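Side-chain contacts in D-xylonate dehydratase (Caulobacter crescentus, PDB 5OYN), which catalyses the dehydration of D-xylonate to 2-dehydro-3-deoxy-D-arabinonate, and of D-gluconate, using a [2Fe-2S] cluster and magnesium: residues I267-K270 with Q271-E274; E303-A306 with D307-R310; G360-M363 with S364-L367; H572-Q575 with L576-G580; F584-K587 with Y588-L591. All blocks are in the same frame, centred on the assembly; numbering follows the deposited sequence.

All five contacts are local turns or helix ends of one chain. Interactions 1, 2 and 3 each open a helix, and the first two touch directly: Lys270 NZ of interaction 1 makes a salt bridge of 2.7 Å to Asp308 OD2 of interaction 2. Interaction 3 stands apart, its nearest atoms about 7 Å from those of interaction 1. Interactions 4 and 5 follow each other near the C-terminus and meet where the rings of His572 and Phe584 pack. Of the five, interaction 4 is the one near the active site, the side chain of Leu576 lying about 12 Å from the bound magnesium ion and about 9 Å from the side chain of its ligand Glu472.

Interaction 1 (I267-K270 with Q271-E274); sequences ILTK and QAFE
Thr269 OG1 accepts the backbone N-H of Ala272 over 3.3 Å, the N-cap bond that opens helix 270-282. With chi1 at 66°, OG1 stands between the backbone N and the carbonyl carbon and is thereby brought to the backbone N-H of the first turn. Threonine suits the place because its hydroxyl sits on a short, branched stem that cannot stray far. The carbonyl of the same residue accepts from Phe273 N in a nearly straight bond, and Lys270 O receives Glu274 N at 3.0 Å, so the helical pattern is under way at once.

The Phe273 ring is turned back toward the loop. Thr269 O and Lys270 CA lie at its edge, near the ring plane, while Leu268 CB comes in obliquely, 3.7 Å from Phe273 CE2. Ile293, Met296 and Ala297 of helix 289-299 also pack on this ring, a setting that calls for a large apolar residue.

On the more polar side, Lys270 and Glu274 cross obliquely, with Lys270 CE 4.0 Å from Glu274 OE2. Their charged atoms do not meet: Lys270 NZ makes a salt bridge to Asp308 and a probable hydrogen bond to Glu303 O, and Glu274 OE1 bonds His352 NE2. The chemistry therefore splits by type: a hydroxyl serves an amide that has no helical carbonyl before it, the ring seals against apolar neighbours, and the two charges tie the new helix to other parts of the chain.

Interaction 2 (E303-A306 with D307-R310); sequences EITA and DDWR
Asp308 OD2 receives two donors from Thr305, and both side chains are folded to make this possible. The carboxylate carbon of Asp308 lies anti to its own carbonyl carbon (chi1 -66°), which carries the group back along the helix to the residue three positions earlier. There the backbone N of Thr305 meets the anti lone pair of OD2 at 2.8 Å, with an N-H...O angle of 177°. Thr305 OG1, set between its backbone N and carbonyl carbon, donates to the same oxygen over 2.9 Å, coming from above the carboxylate plane. In return Asp308 N bonds Thr305 O at 2.7 Å.

The side chains of Ile304 and Asp308 cross at about a right angle, with Ile304 CG2 3.7 Å from Asp308 CB. The rest of Ile304 is buried against Phe273, Ile277 and Ile293, as befits a branched apolar chain. The extended Arg310 chain runs back along the first turn, placing NH1 3.9 Å from Ala306 CB, while its backbone N bonds Ala306 O.

With an alanine in place of Asp308 both Thr305 donors would probably lose their acceptor and Lys270 its charged mate. Two donors from Thr305, at the N-terminal end of the helix, and a lysine converging on one oxygen are likely to favour the ionised carboxylate, which joins the loop residue Thr305 to the first turn of helix 306-312 and, through Lys270, ties that turn to helix 270-282.

Interaction 3 (G360-M363 with S364-L367); sequences GKTM and SENL
Thr362 and Glu365 form a capping box at the start of helix 363-367, and the glutamate is the longer arm of it. From the helix, Glu365 CB lies 3.4 Å from Thr362 O. Because CG is anti to the carbonyl carbon (chi1 -81°), the chain turns back toward the N-cap residue, and CG passes 3.3 Å from Thr362 OG1. Beyond CG the chain is extended, which carries CD on past the same hydroxyl. At the tip OE1 takes two bonds: Thr362 N meets its anti lone pair at 2.9 Å, and Thr362 OG1 donates over 3.0 Å from above the carboxylate plane. OE1 also rests 3.6 Å from Lys361 CB, whereas OE2 lies 5.2 Å from Lys361 NZ, a distance at which opposite charges may attract weakly, without contact. The reciprocal bond, Glu365 N to Thr362 OG1, is weak. Glutamate fits here because it is long enough to span three residues, and threonine because its hydroxyl can both give and accept.

One turn apart, Met363 and Leu367 meet, Met363 bending at chi2 and chi3 to bring its CE 3.4 Å from Leu367 CG. Asn366 bonds Thr357 and Thr359. Met363 and Leu367 both lie on Leu342 of helix 337-347, Leu367 and Ser364 reach Leu346 on the same helix, and backbone hydrogen bonds of Met363 with Val355 and of Ser364 with Gly353 fasten this N-terminus to the preceding loop.

Interaction 4 (H572-Q575 with L576-G580); sequences HASQ and LDTGG
The backbone folds round Gln575 O, which accepts from Thr578 N at 2.9 Å and from Gly580 N at 3.0 Å, closing a tight turn whose first residues, Leu576 and Asp577, are 3-10. Both donors stand above the carbonyl plane, so neither sits on a lone pair. Ser574 OG adds a third bond to this oxygen, 2.8 Å long. Serine suits the place because its short hydroxyl can give one bond to Gln575 O and accept another from Val581 N. Gly580 CA brings a C-H to Ser574 O from the far end of the turn, 3.6 Å between the heavy atoms.

Gly579 N bonds Leu576 O, so the turn carries the 6→1 and 5→2 hydrogen-bond pattern of a Schellman motif, here at the end of a single 3-10 turn in the loop between helices 564-572 and 583-586. Gly579, with phi 86°, and Gly580 both take positive phi, which favours glycine; at Gly580 a CB would moreover be crowded by Leu576 CD2.

Asp577 CG stands between its backbone N and carbonyl carbon (chi1 71°), bringing the carboxylate beside Gln575 CB and within reach of Thr578. Thr578 OG1 donates to Asp577 OD2 over 2.6 Å, from above the carboxylate plane. The Gln575 amide leads away from the turn into the protein, where NE2 bonds Glu513 OE2. Leu576 packs on Pro464, Ser470 and Pro291, its side chain about 9 Å from that of the magnesium ligand Glu472.

Interaction 5 (F584-K587 with Y588-L591); sequences FAVK and YQDL
Residues 584-586 form a weakly bonded last turn of helix 583-586, and the chain leaves the helix at Tyr588 (psi 122°). Tyr588 N still bonds Ala585 O, at 3.1 Å, the donor lying above the carbonyl plane. This is a helix C-terminus in which the Gln589 side chain takes a carbonyl of the last turn.

Tyr588 is flanked by two residues, Phe584 and Lys587. Tyr588 CE1 comes to the edge of the Phe584 ring, 3.9 Å from Phe584 CD2. Phe584 itself has Ala585 CB over the centre of one face, and its ring also meets that of His572. Lys587 lies alongside Tyr588 and points the same way, with CD 4.2 Å above one ring face and offset toward the rim. The aliphatic stem of a lysine suits this: it covers the ring while its ammonium group goes on to a salt bridge with Glu567 of the second subunit. Thr561, Pro564 and Ile568 of that subunit pack on Tyr588, Ala585 and Phe584, so this helix end belongs to a subunit interface of the tetramer.

With an alanine in place of Tyr588 the stem of Lys587 would probably lose the ring it lies along, and a gap would probably open between Phe584 and Thr561 of the second subunit.

Gln589 folds back at chi2 (-92°) to close the helix end: its NE2 donates to Val586 O over 2.8 Å, almost along the C=O axis, and that oxygen lies close to the plane of the glutamine amide.

Interaction 1 (I267-K270 with Q271-E274)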
loop_
_atom_site.group_PDB
_atom_site.type_symbol
_atom_site.label_atom_id
_atom_site.label_comp_id
_atom_site.label_asym_id
_atom_site.label_seq_id
_atom_site.Cartn_x
_atom_site.Cartn_y
_atom_site.Cartn_z
ATOM N N ILE A 267 16.422 20.339 24.095
ATOM C CA ILE A 267 17.515 20.092 23.160
ATOM C C ILE A 267 17.999 21.382 22.515
ATOM O O ILE A 267 19.206 21.601 22.375
ATOM C CB ILE A 267 17.064 19.072 22.098
ATOM C CG1 ILE A 267 16.512 17.812 22.771
ATOM C CG2 ILE A 267 18.219 18.736 21.164
ATOM C CD1 ILE A 267 17.573 16.755 23.050
ATOM N N LEU A 268 17.058 22.246 22.137
ATOM C CA LEU A 268 17.343 23.418 21.311
ATOM C C LEU A 268 17.717 24.596 22.205
ATOM O O LEU A 268 16.973 25.569 22.386
ATOM C CB LEU A 268 16.150 23.729 20.416
ATOM C CG LEU A 268 15.741 22.504 19.594
ATOM C CD1 LEU A 268 14.382 22.680 18.986
ATOM C CD2 LEU A 268 16.782 22.237 18.510
ATOM N N THR A 269 18.903 24.465 22.787
ATOM C CA THR A 269 19.574 25.554 23.467
ATOM C C THR A 269 20.335 26.398 22.455
ATOM O O THR A 269 20.534 26.005 21.300
ATOM C CB THR A 269 20.547 25.020 24.509
ATOM O OG1 THR A 269 21.612 24.317 23.847
ATOM C CG2 THR A 269 19.850 24.093 25.467
ATOM N N LYS A 270 20.784 27.570 22.902
ATOM C CA LYS A 270 21.613 28.399 22.040
ATOM C C LYS A 270 22.884 27.667 21.638
ATOM O O LYS A 270 23.368 27.844 20.517
ATOM C CB LYS A 270 21.938 29.718 22.740
ATOM C CG LYS A 270 23.055 30.520 22.107
ATOM C CD LYS A 270 22.525 31.584 21.155
ATOM C CE LYS A 270 23.654 32.519 20.680
ATOM N NZ LYS A 270 23.147 33.870 20.247
ATOM N N GLN A 271 23.426 26.822 22.518
ATOM C CA GLN A 271 24.648 26.107 22.167
ATOM C C GLN A 271 24.406 25.162 21.002
ATOM O O GLN A 271 25.260 25.022 20.114
ATOM C CB GLN A 271 25.180 25.319 23.361
ATOM C CG GLN A 271 25.203 26.047 24.681
ATOM C CD GLN A 271 26.349 25.566 25.543
ATOM O OE1 GLN A 271 26.370 24.412 25.988
ATOM N NE2 GLN A 271 27.329 26.437 25.761
ATOM N N ALA A 272 23.245 24.490 21.007
ATOM C CA ALA A 272 22.901 23.577 19.924
ATOM C C ALA A 272 22.803 24.318 18.604
ATOM O O ALA A 272 23.317 23.849 17.585
ATOM C CB ALA A 272 21.592 22.858 20.232
ATOM N N PHE A 273 22.159 25.484 18.602
ATOM C CA PHE A 273 22.100 26.266 17.373
ATOM C C PHE A 273 23.485 26.706 16.919
ATOM O O PHE A 273 23.741 26.793 15.715
ATOM C CB PHE A 273 21.179 27.470 17.559
ATOM C CG PHE A 273 19.706 27.121 17.566
ATOM C CD1 PHE A 273 19.005 26.967 16.374
ATOM C CD2 PHE A 273 19.019 26.955 18.764
ATOM C CE1 PHE A 273 17.651 26.649 16.380
ATOM C CE2 PHE A 273 17.658 26.640 18.780
ATOM C CZ PHE A 273 16.979 26.479 17.589
ATOM N N GLU A 274 24.399 26.978 17.853
ATOM C CA GLU A 274 25.750 27.357 17.450
ATOM C C GLU A 274 26.484 26.184 16.806
ATOM O O GLU A 274 27.322 26.390 15.917
ATOM C CB GLU A 274 26.542 27.890 18.654
ATOM C CG GLU A 274 26.036 29.220 19.229
ATOM C CD GLU A 274 26.930 29.783 20.352
ATOM O OE1 GLU A 274 27.205 29.032 21.312
ATOM O OE2 GLU A 274 27.357 30.970 20.271
#

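Interaction 2 (E303-A306 with D307-R310)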
loop_
_atom_site.group_PDB
_atom_site.type_symbol
_atom_site.label_atom_id
_atom_site.label_comp_id
_atom_site.label_asym_id
_atom_site.label_seq_id
_atom_site.Cartn_x
_atom_site.Cartn_y
_atom_site.Cartn_z
ATOM N N GLU A 303 17.760 33.635 20.726
ATOM C CA GLU A 303 18.029 34.790 19.884
ATOM C C GLU A 303 19.341 34.542 19.157
ATOM O O GLU A 303 20.382 34.339 19.794
ATOM C CB GLU A 303 18.076 36.067 20.729
ATOM C CG GLU A 303 18.292 37.373 19.951
ATOM C CD GLU A 303 19.019 38.440 20.778
ATOM O OE1 GLU A 303 19.199 39.572 20.273
ATOM O OE2 GLU A 303 19.409 38.151 21.936
ATOM N N ILE A 304 19.291 34.526 17.828
ATOM C CA ILE A 304 20.493 34.363 17.022
ATOM C C ILE A 304 20.701 35.630 16.222
ATOM O O ILE A 304 19.840 36.019 15.421
ATOM C CB ILE A 304 20.432 33.136 16.109
ATOM C CG1 ILE A 304 20.359 31.885 16.977
ATOM C CG2 ILE A 304 21.670 33.095 15.227
ATOM C CD1 ILE A 304 20.937 30.683 16.331
ATOM N N THR A 305 21.854 36.252 16.428
ATOM C CA THR A 305 22.166 37.596 15.978
ATOM C C THR A 305 23.231 37.538 14.897
ATOM O O THR A 305 23.923 36.528 14.724
ATOM C CB THR A 305 22.648 38.447 17.162
ATOM O OG1 THR A 305 23.822 37.852 17.734
ATOM C CG2 THR A 305 21.583 38.518 18.234
ATOM N N ALA A 306 23.376 38.658 14.186
ATOM C CA ALA A 306 24.376 38.733 13.131
ATOM C C ALA A 306 25.764 38.370 13.642
ATOM O O ALA A 306 26.604 37.897 12.866
ATOM C CB ALA A 306 24.372 40.130 12.510
ATOM N N ASP A 307 26.015 38.534 14.935
ATOM C CA ASP A 307 27.325 38.160 15.446
ATOM C C ASP A 307 27.482 36.652 15.560
ATOM O O ASP A 307 28.600 36.136 15.446
ATOM C CB ASP A 307 27.573 38.841 16.787
ATOM C CG ASP A 307 28.199 40.212 16.621
ATOM O OD1 ASP A 307 29.102 40.356 15.752
ATOM O OD2 ASP A 307 27.769 41.141 17.345
ATOM N N ASP A 308 26.380 35.932 15.752
ATOM C CA ASP A 308 26.462 34.480 15.753
ATOM C C ASP A 308 26.892 33.930 14.394
ATOM O O ASP A 308 27.532 32.874 14.341
ATOM C CB ASP A 308 25.132 33.902 16.195
ATOM C CG ASP A 308 24.819 34.246 17.633
ATOM O OD1 ASP A 308 25.612 33.832 18.517
ATOM O OD2 ASP A 308 23.803 34.946 17.872
ATOM N N TRP A 309 26.600 34.643 13.299
ATOM C CA TRP A 309 27.085 34.214 11.988
ATOM C C TRP A 309 28.543 34.603 11.756
ATOM O O TRP A 309 29.313 33.801 11.211
ATOM C CB TRP A 309 26.200 34.780 10.873
ATOM C CG TRP A 309 24.771 34.345 10.978
ATOM C CD1 TRP A 309 23.708 35.112 11.364
ATOM C CD2 TRP A 309 24.246 33.034 10.723
ATOM N NE1 TRP A 309 22.551 34.362 11.363
ATOM C CE2 TRP A 309 22.854 33.083 10.975
ATOM C CE3 TRP A 309 24.814 31.822 10.306
ATOM C CZ2 TRP A 309 22.024 31.971 10.812
ATOM C CZ3 TRP A 309 23.995 30.724 10.149
ATOM C CH2 TRP A 309 22.615 30.804 10.398
ATOM N N ARG A 310 28.941 35.830 12.140
ATOM C CA ARG A 310 30.349 36.226 12.028
ATOM C C ARG A 310 31.266 35.275 12.776
ATOM O O ARG A 310 32.408 35.052 12.356
ATOM C CB ARG A 310 30.575 37.656 12.548
ATOM C CG ARG A 310 29.867 38.736 11.762
ATOM C CD ARG A 310 29.776 40.109 12.403
ATOM N NE ARG A 310 29.532 41.069 11.333
ATOM C CZ ARG A 310 28.550 41.963 11.338
ATOM N NH1 ARG A 310 27.721 42.043 12.381
ATOM N NH2 ARG A 310 28.403 42.781 10.293
#

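Interaction 3 (G360-M363 with S364-L367)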
loop_
_atom_site.group_PDB
_atom_site.type_symbol
_atom_site.label_atom_id
_atom_site.label_comp_id
_atom_site.label_asym_id
_atom_site.label_seq_id
_atom_site.Cartn_x
_atom_site.Cartn_y
_atom_site.Cartn_z
ATOM N N GLY A 360 20.144 10.421 23.490
ATOM C CA GLY A 360 20.314 10.222 24.917
ATOM C C GLY A 360 21.748 10.289 25.397
ATOM O O GLY A 360 21.998 10.108 26.596
ATOM N N LYS A 361 22.689 10.509 24.496
ATOM C CA LYS A 361 24.077 10.791 24.791
ATOM C C LYS A 361 24.334 12.251 24.455
ATOM O O LYS A 361 23.420 12.994 24.093
ATOM C CB LYS A 361 24.995 9.849 24.003
ATOM C CG LYS A 361 24.701 8.368 24.246
ATOM C CD LYS A 361 25.456 7.848 25.477
ATOM C CE LYS A 361 24.687 6.765 26.241
ATOM N NZ LYS A 361 25.596 6.003 27.155
ATOM N N THR A 362 25.580 12.676 24.596
ATOM C CA THR A 362 25.945 14.045 24.258
ATOM C C THR A 362 26.554 14.070 22.865
ATOM O O THR A 362 27.037 13.049 22.365
ATOM C CB THR A 362 26.921 14.643 25.283
ATOM O OG1 THR A 362 28.114 13.850 25.353
ATOM C CG2 THR A 362 26.283 14.684 26.652
ATOM N N MET A 363 26.507 15.250 22.235
ATOM C CA MET A 363 27.090 15.388 20.904
ATOM C C MET A 363 28.463 14.740 20.844
ATOM O O MET A 363 28.701 13.843 20.026
ATOM C CB MET A 363 27.173 16.858 20.494
ATOM C CG MET A 363 27.437 17.054 18.992
ATOM S SD MET A 363 26.095 16.498 17.886
ATOM C CE MET A 363 26.957 15.221 17.029
ATOM N N SER A 364 29.365 15.139 21.747
ATOM C CA SER A 364 30.700 14.548 21.776
ATOM C C SER A 364 30.644 13.028 21.883
ATOM O O SER A 364 31.374 12.322 21.181
ATOM C CB SER A 364 31.513 15.118 22.939
ATOM O OG SER A 364 32.546 14.210 23.304
ATOM N N GLU A 365 29.798 12.507 22.777
ATOM C CA GLU A 365 29.690 11.060 22.918
ATOM C C GLU A 365 29.236 10.421 21.609
ATOM O O GLU A 365 29.749 9.363 21.220
ATOM C CB GLU A 365 28.734 10.709 24.064
ATOM C CG GLU A 365 29.371 10.774 25.461
ATOM C CD GLU A 365 28.348 10.685 26.609
ATOM O OE1 GLU A 365 27.215 11.210 26.479
ATOM O OE2 GLU A 365 28.686 10.094 27.660
ATOM N N ASN A 366 28.305 11.076 20.896
ATOM C CA ASN A 366 27.831 10.560 19.609
ATOM C C ASN A 366 28.958 10.498 18.591
ATOM O O ASN A 366 29.001 9.588 17.754
ATOM C CB ASN A 366 26.701 11.438 19.058
ATOM C CG ASN A 366 25.439 11.327 19.862
ATOM O OD1 ASN A 366 25.245 10.344 20.572
ATOM N ND2 ASN A 366 24.578 12.344 19.782
ATOM N N LEU A 367 29.876 11.462 18.650
ATOM C CA LEU A 367 30.858 11.673 17.595
ATOM C C LEU A 367 32.097 10.805 17.729
ATOM O O LEU A 367 32.921 10.797 16.809
ATOM C CB LEU A 367 31.259 13.145 17.566
ATOM C CG LEU A 367 30.141 13.994 16.990
ATOM C CD1 LEU A 367 30.473 15.458 16.997
ATOM C CD2 LEU A 367 29.891 13.525 15.596
#

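Interaction 4 (H572-Q575 with L576-G580)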
loop_
_atom_site.group_PDB
_atom_site.type_symbol
_atom_site.label_atom_id
_atom_site.label_comp_id
_atom_site.label_asym_id
_atom_site.label_seq_id
_atom_site.Cartn_x
_atom_site.Cartn_y
_atom_site.Cartn_z
ATOM N N HIS A 572 1.699 39.277 8.549
ATOM C CA HIS A 572 2.401 38.879 9.765
ATOM C C HIS A 572 3.839 38.398 9.556
ATOM O O HIS A 572 4.535 38.133 10.544
ATOM C CB HIS A 572 1.609 37.788 10.490
ATOM C CG HIS A 572 0.196 38.168 10.802
ATOM N ND1 HIS A 572 -0.196 38.623 12.043
ATOM C CD2 HIS A 572 -0.925 38.141 10.040
ATOM C CE1 HIS A 572 -1.497 38.863 12.032
ATOM N NE2 HIS A 572 -1.964 38.579 10.829
ATOM N N ALA A 573 4.310 38.273 8.320
ATOM C CA ALA A 573 5.656 37.757 8.086
ATOM C C ALA A 573 6.721 38.808 8.400
ATOM O O ALA A 573 6.628 39.959 7.960
ATOM C CB ALA A 573 5.808 37.278 6.641
ATOM N N SER A 574 7.741 38.391 9.150
ATOM C CA SER A 574 8.924 39.189 9.432
ATOM C C SER A 574 9.852 39.212 8.221
ATOM O O SER A 574 9.552 38.662 7.163
ATOM C CB SER A 574 9.651 38.628 10.647
ATOM O OG SER A 574 10.673 37.726 10.261
ATOM N N GLN A 575 11.005 39.839 8.372
ATOM C CA GLN A 575 12.018 39.752 7.334
ATOM C C GLN A 575 12.965 38.598 7.634
ATOM O O GLN A 575 13.023 38.087 8.760
ATOM C CB GLN A 575 12.800 41.065 7.211
ATOM C CG GLN A 575 11.949 42.258 6.859
ATOM C CD GLN A 575 11.705 42.359 5.364
ATOM O OE1 GLN A 575 12.623 42.657 4.590
ATOM N NE2 GLN A 575 10.463 42.091 4.946
ATOM N N LEU A 576 13.716 38.187 6.600
ATOM C CA LEU A 576 14.632 37.058 6.754
ATOM C C LEU A 576 15.752 37.337 7.746
ATOM O O LEU A 576 16.410 36.390 8.196
ATOM C CB LEU A 576 15.217 36.650 5.394
ATOM C CG LEU A 576 14.172 36.481 4.282
ATOM C CD1 LEU A 576 14.824 36.409 2.911
ATOM C CD2 LEU A 576 13.250 35.244 4.545
ATOM N N ASP A 577 15.982 38.608 8.088
ATOM C CA ASP A 577 16.830 38.945 9.226
ATOM C C ASP A 577 16.459 38.092 10.440
ATOM O O ASP A 577 17.326 37.490 11.079
ATOM C CB ASP A 577 16.728 40.462 9.531
ATOM C CG ASP A 577 15.356 40.889 10.150
ATOM O OD1 ASP A 577 14.580 41.621 9.485
ATOM O OD2 ASP A 577 15.060 40.523 11.316
ATOM N N THR A 578 15.163 38.020 10.754
ATOM C CA THR A 578 14.645 37.236 11.870
ATOM C C THR A 578 13.827 36.042 11.387
ATOM O O THR A 578 12.881 35.620 12.058
ATOM C CB THR A 578 13.803 38.100 12.814
ATOM O OG1 THR A 578 13.050 39.067 12.058
ATOM C CG2 THR A 578 14.695 38.803 13.867
ATOM N N GLY A 579 14.168 35.516 10.209
ATOM C CA GLY A 579 13.702 34.212 9.786
ATOM C C GLY A 579 12.356 34.164 9.101
ATOM O O GLY A 579 11.722 33.104 9.107
ATOM N N GLY A 580 11.906 35.272 8.506
ATOM C CA GLY A 580 10.607 35.344 7.859
ATOM C C GLY A 580 9.524 34.561 8.575
ATOM O O GLY A 580 8.827 33.737 7.964
#

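Interaction 5 (F584-K587 with Y588-L591)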
loop_
_atom_site.group_PDB
_atom_site.type_symbol
_atom_site.label_atom_id
_atom_site.label_comp_id
_atom_site.label_asym_id
_atom_site.label_seq_id
_atom_site.Cartn_x
_atom_site.Cartn_y
_atom_site.Cartn_z
ATOM N N PHE A 584 3.704 37.334 15.179
ATOM C CA PHE A 584 2.821 37.102 16.317
ATOM C C PHE A 584 3.026 35.717 16.926
ATOM O O PHE A 584 2.743 35.515 18.112
ATOM C CB PHE A 584 1.366 37.265 15.891
ATOM C CG PHE A 584 0.796 36.047 15.228
ATOM C CD1 PHE A 584 0.853 35.907 13.848
ATOM C CD2 PHE A 584 0.209 35.035 15.977
ATOM C CE1 PHE A 584 0.333 34.790 13.223
ATOM C CE2 PHE A 584 -0.312 33.906 15.356
ATOM C CZ PHE A 584 -0.247 33.783 13.977
ATOM N N ALA A 585 3.490 34.748 16.130
ATOM C CA ALA A 585 3.442 33.350 16.545
ATOM C C ALA A 585 4.576 32.969 17.484
ATOM O O ALA A 585 4.424 32.026 18.271
ATOM C CB ALA A 585 3.461 32.436 15.319
ATOM N N VAL A 586 5.714 33.668 17.410
ATOM C CA VAL A 586 6.860 33.347 18.262
ATOM C C VAL A 586 6.484 33.421 19.734
ATOM O O VAL A 586 6.985 32.643 20.558
ATOM C CB VAL A 586 8.027 34.299 17.941
ATOM C CG1 VAL A 586 9.282 33.870 18.674
ATOM C CG2 VAL A 586 8.251 34.366 16.442
ATOM N N LYS A 587 5.609 34.371 20.079
ATOM C CA LYS A 587 5.078 34.521 21.429
ATOM C C LYS A 587 4.642 33.182 22.048
ATOM O O LYS A 587 4.939 32.921 23.219
ATOM C CB LYS A 587 3.928 35.529 21.359
ATOM C CG LYS A 587 3.052 35.666 22.572
ATOM C CD LYS A 587 1.685 36.213 22.150
ATOM C CE LYS A 587 1.766 37.111 20.916
ATOM N NZ LYS A 587 0.482 37.117 20.153
ATOM N N TYR A 588 3.963 32.309 21.280
ATOM C CA TYR A 588 3.382 31.071 21.834
ATOM C C TYR A 588 4.448 30.009 22.099
ATOM O O TYR A 588 5.150 29.580 21.176
ATOM C CB TYR A 588 2.315 30.514 20.888
ATOM C CG TYR A 588 1.176 31.472 20.685
ATOM C CD1 TYR A 588 1.231 32.425 19.678
ATOM C CD2 TYR A 588 0.054 31.449 21.522
ATOM C CE1 TYR A 588 0.206 33.330 19.491
ATOM C CE2 TYR A 588 -0.984 32.360 21.345
ATOM C CZ TYR A 588 -0.895 33.299 20.328
ATOM O OH TYR A 588 -1.909 34.202 20.130
ATOM N N GLN A 589 4.545 29.548 23.348
ATOM C CA GLN A 589 5.599 28.619 23.735
ATOM C C GLN A 589 5.046 27.535 24.643
ATOM O O GLN A 589 4.124 27.774 25.429
ATOM C CB GLN A 589 6.753 29.319 24.460
ATOM C CG GLN A 589 7.352 30.475 23.695
ATOM C CD GLN A 589 8.530 30.065 22.838
ATOM O OE1 GLN A 589 9.244 29.107 23.154
ATOM N NE2 GLN A 589 8.746 30.798 21.742
ATOM N N ASP A 590 5.634 26.343 24.525
ATOM C CA ASP A 590 5.317 25.193 25.376
ATOM C C ASP A 590 3.804 24.975 25.515
ATOM O O ASP A 590 3.277 24.762 26.609
ATOM C CB ASP A 590 5.988 25.355 26.744
ATOM C CG ASP A 590 5.897 24.098 27.597
ATOM O OD1 ASP A 590 5.688 23.007 27.023
ATOM O OD2 ASP A 590 6.024 24.196 28.840
ATOM N N LEU A 591 3.094 25.006 24.378
ATOM C CA LEU A 591 1.635 24.907 24.414
ATOM C C LEU A 591 1.134 23.588 25.001
ATOM O O LEU A 591 -0.014 23.530 25.454
ATOM C CB LEU A 591 1.031 25.091 23.021
ATOM C CG LEU A 591 1.477 26.262 22.153
ATOM C CD1 LEU A 591 0.498 26.474 21.003
ATOM C CD2 LEU A 591 1.609 27.525 22.979
#